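Local atomic coordinates of mercuric reductase (Metallosphaera sedula, PDB entry 4YWO), a protein that probably reduces mercuric ion to elemental mercury at the expense of NADPH, working as a homodimeric FAD-dependent flavoenzyme. Residues R195-L209 and M225-N237. Numbering follows the deposited sequence. Where two conformers were deposited one is given.
Sequences RMKVEVAILQRSPVL and MENDGVAVVTGVN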
loop_
_atom_site.group_PDB
_atom_site.type_symbol
_atom_site.label_atom_id
_atom_site.label_comp_id
_atom_site.label_asym_id
_atom_site.label_seq_id
_atom_site.Cartn_x
_atom_site.Cartn_y
_atom_site.Cartn_z
ATOM N N ARG A 195 -15.007 -0.270 -19.234
ATOM C CA ARG A 195 -15.252 0.964 -18.436
ATOM C C ARG A 195 -15.296 2.192 -19.345
ATOM O O ARG A 195 -15.371 3.337 -18.914
ATOM C CB ARG A 195 -14.225 1.078 -17.299
ATOM C CG ARG A 195 -14.439 0.048 -16.243
ATOM C CD ARG A 195 -13.436 0.253 -15.099
ATOM N NE ARG A 195 -13.775 -0.591 -13.947
ATOM C CZ ARG A 195 -13.307 -0.383 -12.685
ATOM N NH1 ARG A 195 -12.384 0.516 -12.482
ATOM N NH2 ARG A 195 -13.843 -1.146 -11.726
ATOM N N MET A 196 -15.052 1.935 -20.646
ATOM C CA MET A 196 -15.296 3.002 -21.695
ATOM C C MET A 196 -16.525 2.748 -22.540
ATOM O O MET A 196 -16.560 3.248 -23.700
ATOM C CB MET A 196 -14.095 3.209 -22.489
ATOM C CG MET A 196 -12.987 3.638 -21.603
ATOM S SD MET A 196 -11.491 3.826 -22.424
ATOM C CE MET A 196 -10.413 4.214 -20.975
ATOM N N LYS A 197 -17.473 1.986 -22.030
ATOM C CA LYS A 197 -18.715 1.661 -22.666
ATOM C C LYS A 197 -18.537 0.845 -23.964
ATOM O O LYS A 197 -19.268 1.006 -24.935
ATOM C CB LYS A 197 -19.438 2.987 -22.992
ATOM C CG LYS A 197 -20.906 2.980 -22.725
ATOM C CD LYS A 197 -21.492 4.258 -23.318
ATOM C CE LYS A 197 -22.976 4.384 -23.027
ATOM N NZ LYS A 197 -23.698 3.106 -23.203
ATOM N N VAL A 198 -17.599 -0.061 -23.990
ATOM C CA VAL A 198 -17.308 -0.976 -25.109
ATOM C C VAL A 198 -17.769 -2.332 -24.599
ATOM O O VAL A 198 -17.449 -2.735 -23.453
ATOM C CB VAL A 198 -15.803 -1.013 -25.510
ATOM C CG1 VAL A 198 -15.520 -2.062 -26.555
ATOM C CG2 VAL A 198 -15.317 0.379 -25.923
ATOM N N GLU A 199 -18.478 -3.082 -25.421
ATOM C CA GLU A 199 -18.893 -4.461 -25.134
ATOM C C GLU A 199 -17.728 -5.392 -25.411
ATOM O O GLU A 199 -17.315 -5.574 -26.555
ATOM C CB GLU A 199 -20.048 -4.855 -26.015
ATOM C CG GLU A 199 -20.537 -6.267 -25.902
ATOM C CD GLU A 199 -21.448 -6.591 -27.085
ATOM O OE1 GLU A 199 -22.643 -6.265 -26.973
ATOM O OE2 GLU A 199 -20.963 -7.100 -28.145
ATOM N N VAL A 200 -17.167 -5.981 -24.353
ATOM C CA VAL A 200 -15.949 -6.770 -24.502
ATOM C C VAL A 200 -16.223 -8.238 -24.234
ATOM O O VAL A 200 -16.932 -8.598 -23.295
ATOM C CB VAL A 200 -14.851 -6.273 -23.505
ATOM C CG1 VAL A 200 -13.585 -7.107 -23.591
ATOM C CG2 VAL A 200 -14.553 -4.809 -23.619
ATOM N N ALA A 201 -15.623 -9.058 -25.054
ATOM C CA ALA A 201 -15.513 -10.483 -24.797
ATOM C C ALA A 201 -14.098 -10.960 -24.724
ATOM O O ALA A 201 -13.276 -10.613 -25.585
ATOM C CB ALA A 201 -16.205 -11.308 -25.855
ATOM N N ILE A 202 -13.788 -11.775 -23.718
ATOM C CA ILE A 202 -12.478 -12.418 -23.598
ATOM C C ILE A 202 -12.614 -13.848 -24.064
ATOM O O ILE A 202 -13.496 -14.555 -23.579
ATOM C CB ILE A 202 -12.000 -12.439 -22.121
ATOM C CG1 ILE A 202 -11.573 -11.021 -21.713
ATOM C CG2 ILE A 202 -10.857 -13.427 -21.934
ATOM C CD1 ILE A 202 -11.349 -10.901 -20.204
ATOM N N LEU A 203 -11.758 -14.274 -24.973
ATOM C CA LEU A 203 -11.726 -15.644 -25.486
ATOM C C LEU A 203 -10.422 -16.310 -25.066
ATOM O O LEU A 203 -9.315 -15.996 -25.571
ATOM C CB LEU A 203 -11.799 -15.584 -27.014
ATOM C CG LEU A 203 -12.979 -14.821 -27.575
ATOM C CD1 LEU A 203 -12.880 -14.685 -29.150
ATOM C CD2 LEU A 203 -14.320 -15.280 -27.120
ATOM N N GLN A 204 -10.561 -17.237 -24.131
ATOM C CA GLN A 204 -9.432 -17.841 -23.440
ATOM C C GLN A 204 -9.415 -19.345 -23.743
ATOM O O GLN A 204 -10.432 -19.984 -23.476
ATOM C CB GLN A 204 -9.621 -17.601 -21.950
ATOM C CG GLN A 204 -8.695 -18.368 -21.011
ATOM C CD GLN A 204 -7.243 -18.059 -21.096
ATOM O OE1 GLN A 204 -6.705 -17.655 -22.156
ATOM N NE2 GLN A 204 -6.511 -18.332 -20.004
ATOM N N ARG A 205 -8.270 -19.864 -24.144
ATOM C CA ARG A 205 -8.178 -21.314 -24.466
ATOM C C ARG A 205 -8.208 -22.179 -23.233
ATOM O O ARG A 205 -8.936 -23.171 -23.168
ATOM C CB ARG A 205 -6.962 -21.590 -25.296
ATOM C CG ARG A 205 -6.766 -23.033 -25.792
ATOM C CD ARG A 205 -5.339 -23.025 -26.376
ATOM N NE ARG A 205 -5.014 -24.098 -27.308
ATOM C CZ ARG A 205 -5.435 -24.178 -28.576
ATOM N NH1 ARG A 205 -6.249 -23.258 -29.113
ATOM N NH2 ARG A 205 -5.047 -25.210 -29.322
ATOM N N SER A 206 -7.351 -21.881 -22.253
ATOM C CA SER A 206 -7.338 -22.660 -21.011
ATOM C C SER A 206 -8.728 -22.551 -20.377
ATOM O O SER A 206 -9.458 -21.638 -20.751
ATOM C CB SER A 206 -6.228 -22.118 -20.107
ATOM O OG SER A 206 -4.988 -22.159 -20.817
ATOM N N PRO A 207 -9.145 -23.478 -19.462
ATOM C CA PRO A 207 -10.405 -23.494 -18.760
ATOM C C PRO A 207 -10.638 -22.387 -17.749
ATOM O O PRO A 207 -11.738 -22.205 -17.324
ATOM C CB PRO A 207 -10.370 -24.821 -17.956
ATOM C CG PRO A 207 -9.241 -25.565 -18.526
ATOM C CD PRO A 207 -8.268 -24.621 -19.121
ATOM N N VAL A 208 -9.554 -21.664 -17.403
ATOM C CA VAL A 208 -9.690 -20.538 -16.472
ATOM C C VAL A 208 -8.779 -19.409 -16.963
ATOM O O VAL A 208 -7.865 -19.603 -17.726
ATOM C CB VAL A 208 -9.286 -20.926 -15.025
ATOM C CG1 VAL A 208 -10.216 -21.994 -14.495
ATOM C CG2 VAL A 208 -7.835 -21.347 -14.935
ATOM N N LEU A 209 -9.141 -18.219 -16.487
ATOM C CA LEU A 209 -8.263 -17.061 -16.652
ATOM C C LEU A 209 -7.015 -17.220 -15.790
ATOM O O LEU A 209 -7.078 -17.865 -14.727
ATOM C CB LEU A 209 -9.015 -15.868 -16.221
ATOM C CG LEU A 209 -10.301 -15.474 -17.019
ATOM C CD1 LEU A 209 -10.989 -14.309 -16.403
ATOM C CD2 LEU A 209 -9.984 -15.204 -18.488
ATOM N N MET A 225 -13.988 -9.505 -14.004
ATOM C CA MET A 225 -14.440 -9.227 -15.366
ATOM C C MET A 225 -15.961 -9.127 -15.547
ATOM O O MET A 225 -16.467 -8.161 -16.153
ATOM C CB MET A 225 -13.875 -10.249 -16.290
ATOM C CG MET A 225 -12.353 -10.289 -16.477
ATOM S SD MET A 225 -11.619 -8.771 -17.153
ATOM C CE MET A 225 -11.179 -7.896 -15.626
ATOM N N GLU A 226 -16.631 -10.101 -14.958
ATOM C CA GLU A 226 -18.094 -10.160 -15.062
ATOM C C GLU A 226 -18.735 -9.041 -14.370
ATOM O O GLU A 226 -19.772 -8.499 -14.919
ATOM C CB GLU A 226 -18.590 -11.520 -14.617
ATOM C CG GLU A 226 -18.164 -12.594 -15.646
ATOM C CD GLU A 226 -18.616 -14.033 -15.330
ATOM O OE1 GLU A 226 -19.029 -14.287 -14.172
ATOM O OE2 GLU A 226 -18.477 -14.934 -16.241
ATOM N N ASN A 227 -18.146 -8.538 -13.295
ATOM C CA ASN A 227 -18.702 -7.379 -12.577
ATOM C C ASN A 227 -18.699 -6.114 -13.466
ATOM O O ASN A 227 -19.495 -5.224 -13.252
ATOM C CB ASN A 227 -17.948 -7.120 -11.239
ATOM C CG ASN A 227 -18.257 -8.136 -10.143
ATOM O OD1 ASN A 227 -19.190 -8.959 -10.234
ATOM N ND2 ASN A 227 -17.430 -8.098 -9.068
ATOM N N ASP A 228 -17.840 -6.030 -14.478
ATOM C CA ASP A 228 -17.880 -4.890 -15.405
ATOM C C ASP A 228 -18.515 -5.241 -16.733
ATOM O O ASP A 228 -18.421 -4.509 -17.709
ATOM C CB ASP A 228 -16.491 -4.351 -15.685
ATOM C CG ASP A 228 -16.152 -3.157 -14.773
ATOM O OD1 ASP A 228 -17.009 -2.334 -14.456
ATOM O OD2 ASP A 228 -15.010 -3.057 -14.425
ATOM N N GLY A 229 -19.188 -6.338 -16.798
ATOM C CA GLY A 229 -19.940 -6.659 -17.983
ATOM C C GLY A 229 -19.147 -7.304 -19.067
ATOM O O GLY A 229 -19.627 -7.426 -20.177
ATOM N N VAL A 230 -17.958 -7.774 -18.785
ATOM C CA VAL A 230 -17.208 -8.500 -19.761
ATOM C C VAL A 230 -17.744 -9.928 -19.864
ATOM O O VAL A 230 -17.959 -10.581 -18.851
ATOM C CB VAL A 230 -15.684 -8.561 -19.362
ATOM C CG1 VAL A 230 -14.871 -9.384 -20.330
ATOM C CG2 VAL A 230 -15.069 -7.192 -19.223
ATOM N N ALA A 231 -17.846 -10.436 -21.070
ATOM C CA ALA A 231 -18.252 -11.831 -21.372
ATOM C C ALA A 231 -16.934 -12.623 -21.362
ATOM O O ALA A 231 -16.005 -12.337 -22.119
ATOM C CB ALA A 231 -18.858 -11.928 -22.781
ATOM N N VAL A 232 -16.840 -13.568 -20.439
ATOM C CA VAL A 232 -15.664 -14.366 -20.296
ATOM C C VAL A 232 -15.970 -15.696 -20.881
ATOM O O VAL A 232 -16.872 -16.387 -20.344
ATOM C CB VAL A 232 -15.285 -14.464 -18.813
ATOM C CG1 VAL A 232 -14.102 -15.414 -18.718
ATOM C CG2 VAL A 232 -14.890 -13.085 -18.285
ATOM N N VAL A 233 -15.292 -16.054 -21.942
ATOM C CA VAL A 233 -15.439 -17.398 -22.572
ATOM C C VAL A 233 -14.170 -18.206 -22.423
ATOM O O VAL A 233 -13.119 -17.852 -22.952
ATOM C CB VAL A 233 -15.776 -17.240 -24.064
ATOM C CG1 VAL A 233 -15.986 -18.648 -24.660
ATOM C CG2 VAL A 233 -16.984 -16.360 -24.228
ATOM N N THR A 234 -14.198 -19.275 -21.603
ATOM C CA THR A 234 -13.036 -20.065 -21.402
ATOM C C THR A 234 -13.146 -21.463 -22.171
ATOM O O THR A 234 -14.234 -21.792 -22.567
ATOM C CB THR A 234 -12.806 -20.380 -19.919
ATOM O OG1 THR A 234 -14.046 -20.761 -19.307
ATOM C CG2 THR A 234 -12.312 -19.112 -19.223
ATOM N N GLY A 235 -12.055 -22.187 -22.210
ATOM C CA GLY A 235 -12.020 -23.465 -22.957
ATOM C C GLY A 235 -12.327 -23.327 -24.427
ATOM O O GLY A 235 -12.884 -24.258 -25.040
ATOM N N VAL A 236 -12.009 -22.192 -25.016
ATOM C CA VAL A 236 -12.308 -21.954 -26.437
ATOM C C VAL A 236 -11.092 -21.947 -27.351
ATOM O O VAL A 236 -10.006 -21.384 -27.070
ATOM C CB VAL A 236 -13.204 -20.732 -26.627
ATOM C CG1 VAL A 236 -12.591 -19.478 -26.006
ATOM C CG2 VAL A 236 -13.461 -20.470 -28.099
ATOM N N ASN A 237 -11.278 -22.586 -28.528
ATOM C CA ASN A 237 -10.266 -22.605 -29.600
ATOM C C ASN A 237 -10.742 -21.811 -30.734
ATOM O O ASN A 237 -11.888 -21.987 -31.165
ATOM C CB ASN A 237 -10.004 -24.021 -30.127
ATOM C CG ASN A 237 -9.393 -24.895 -29.052
ATOM O OD1 ASN A 237 -8.241 -24.695 -28.650
ATOM N ND2 ASN A 237 -10.191 -25.803 -28.511
HETATM O O HOH W 1 -18.059 -5.382 -21.697
HETATM O O HOH W 2 -14.052 -23.527 -18.702
#
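Arg195 and Asp228 form a salt bridge. Arg195 NE meets Asp228 OD2 on its syn side, 25° out of the carboxylate plane, at 2.8 Å. The guanidinium and carboxylate planes stand 84° apart. The arginine reaches the acid with its chain extended from CG to NE. Its NH1 is hydrogen-bonded to Gln348 OE1, so a second partner helps fix the rotation of the guanidinium.

A ladder of parallel-strand bonds follows. Ala231 N donates to Val200 O, and Ile202 N to Ala231 O at 2.8 Å. Val233 N then donates to Ile202 O, and Gln204 N to Val233 O at 2.9 Å. Val236 N donates to Gln204 O and Gly235 N to Ser206 O, so the two segments stay joined past the strands. Gln204 bends at chi2 (64°) and its NE2 holds Val208 O at 2.9 Å, tying that turn back on itself. A water bridges Pro207 O and Thr234 OG1.

On the face of Ile202 and Val232, Ile202 CD1 meets Met225 SD at 3.7 Å and Val230 CG1 at 3.8 Å, with the methionine crossing the isoleucine at about a right angle. Leu209 packs its CD1 against Val232 CG1 on the same face, at 4.0 Å. On the face of Ala201 and Leu203, Ala201 lies against Ala231, and Leu203 CD2 runs alongside Val233 CB at 3.9 Å.

Helix 215-227 ends in a Schellman motif with Gly229 as C-prime residue. Strand 231-233 follows, at an edge of the four-stranded parallel sheet within this chain. Strand 199-203, helix 215-227 and strand 231-233 make a beta-alpha-beta unit, consistent with the Rossmann-type NADP-binding domain of pyridine nucleotide-disulfide oxidoreductases.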